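Side-chain contact in Nitrate/nitrite sensor protein NarX (Escherichia coli K12, PDB 3EZI), which senses nitrate and nitrite in the periplasm and passes the signal to the response regulators NarL and NarP, probably by phosphorylating them: residues S42-L45 with T46-A49. Residues are numbered along the deposited sequence; the frame is centred on the assembly and turned at random.
Sequences SAEL and TRAA
Arg47 reaches back one turn of helix 43-52 to Glu44, and its course can be followed atom by atom. CB and CG run beside the backbone carbonyl of Ala43, with Arg47 CG 3.5 Å from Ala43 O. A bend at chi3 then turns the chain over the first helical turn, laying one guanidinium face above Ala43 O, which sits near the centre of that face. Arg47 NE, at 3.2 Å, and Arg47 NH2, at 3.0 Å, each donate a hydrogen bond to Glu44 OE1 as part of a salt bridge, a side-on grip by two nitrogens on one oxygen. Arg47 NH1 ends 3.7 Å from Ala43 CB. Neither bond is straight: the N-H...O angles are 145° for NH2, which takes the anti lone pair, and 137° for NE, which comes from the syn side out of the carboxylate plane. The two planes stand 53° apart, evidence of a skewed salt bridge. Glu44 OE2 makes a second salt bridge, to Arg51, so the carboxylate spans two arginines; an alanine in its place would probably leave both without this acidic mate and the Arg47 guanidinium freer to turn. Along the backbone, Thr46 N donates to Ser42 O at 3.2 Å, the first of the i to i+4 bonds, and Ser42 OG accepts weakly from Glu44 N and Leu45 N. On the buried flank, Leu45 and Ala48 rest on Ala5 of helix 3-22 and on Phe100. The arrangement is a serine N-cap followed by an i to i+3 Glu-Arg salt bridge, on the short helix 43-52 of the all-helical periplasmic sensor domain.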
loop_
_atom_site.group_PDB
_atom_site.type_symbol
_atom_site.label_atom_id
_atom_site.label_comp_id
_atom_site.label_asym_id
_atom_site.label_seq_id
_atom_site.Cartn_x
_atom_site.Cartn_y
_atom_site.Cartn_z
ATOM N N SER A 42 7.257 -5.349 4.591
ATOM C CA SER A 42 8.448 -4.898 5.285
ATOM C C SER A 42 8.446 -5.398 6.759
ATOM O O SER A 42 7.419 -5.269 7.448
ATOM C CB SER A 42 8.462 -3.352 5.272
ATOM O OG SER A 42 9.380 -2.832 6.250
ATOM N N ALA A 43 9.565 -5.935 7.234
ATOM C CA ALA A 43 9.627 -6.415 8.627
ATOM C C ALA A 43 9.336 -5.291 9.651
ATOM O O ALA A 43 8.700 -5.506 10.684
ATOM C CB ALA A 43 10.990 -7.036 8.919
ATOM N N GLU A 44 9.797 -4.085 9.363
ATOM C CA GLU A 44 9.558 -2.961 10.276
ATOM C C GLU A 44 8.093 -2.523 10.302
ATOM O O GLU A 44 7.537 -2.178 11.367
ATOM C CB GLU A 44 10.457 -1.787 9.885
ATOM C CG GLU A 44 10.331 -0.543 10.808
ATOM C CD GLU A 44 10.577 -0.825 12.309
ATOM O OE1 GLU A 44 11.302 -1.780 12.673
ATOM O OE2 GLU A 44 10.044 -0.051 13.147
ATOM N N LEU A 45 7.446 -2.511 9.144
ATOM C CA LEU A 45 6.060 -2.132 9.138
ATOM C C LEU A 45 5.358 -3.086 10.085
ATOM O O LEU A 45 4.538 -2.676 10.915
ATOM C CB LEU A 45 5.492 -2.239 7.724
ATOM C CG LEU A 45 4.204 -1.532 7.356
ATOM C CD1 LEU A 45 4.066 -0.115 7.987
ATOM C CD2 LEU A 45 4.175 -1.452 5.854
ATOM N N THR A 46 5.720 -4.365 9.989
ATOM C CA THR A 46 5.126 -5.382 10.831
ATOM C C THR A 46 5.436 -5.230 12.326
ATOM O O THR A 46 4.530 -5.332 13.176
ATOM C CB THR A 46 5.553 -6.784 10.369
ATOM O OG1 THR A 46 5.256 -6.933 8.973
ATOM C CG2 THR A 46 4.815 -7.851 11.172
ATOM N N ARG A 47 6.700 -4.996 12.659
ATOM C CA ARG A 47 7.048 -4.851 14.060
ATOM C C ARG A 47 6.327 -3.636 14.633
ATOM O O ARG A 47 5.771 -3.706 15.733
ATOM C CB ARG A 47 8.551 -4.699 14.262
ATOM C CG ARG A 47 9.353 -6.009 14.131
ATOM C CD ARG A 47 10.813 -5.795 14.523
ATOM N NE ARG A 47 11.501 -4.825 13.665
ATOM C CZ ARG A 47 12.273 -5.145 12.624
ATOM N NH1 ARG A 47 12.466 -6.408 12.301
ATOM N NH2 ARG A 47 12.849 -4.190 11.913
ATOM N N ALA A 48 6.311 -2.534 13.894
ATOM C CA ALA A 48 5.612 -1.344 14.398
ATOM C C ALA A 48 4.115 -1.589 14.594
ATOM O O ALA A 48 3.492 -1.091 15.575
ATOM C CB ALA A 48 5.853 -0.140 13.416
ATOM N N ALA A 49 3.503 -2.350 13.686
ATOM C CA ALA A 49 2.069 -2.598 13.796
ATOM C C ALA A 49 1.859 -3.432 15.050
ATOM O O ALA A 49 0.920 -3.196 15.814
ATOM C CB ALA A 49 1.534 -3.350 12.535
#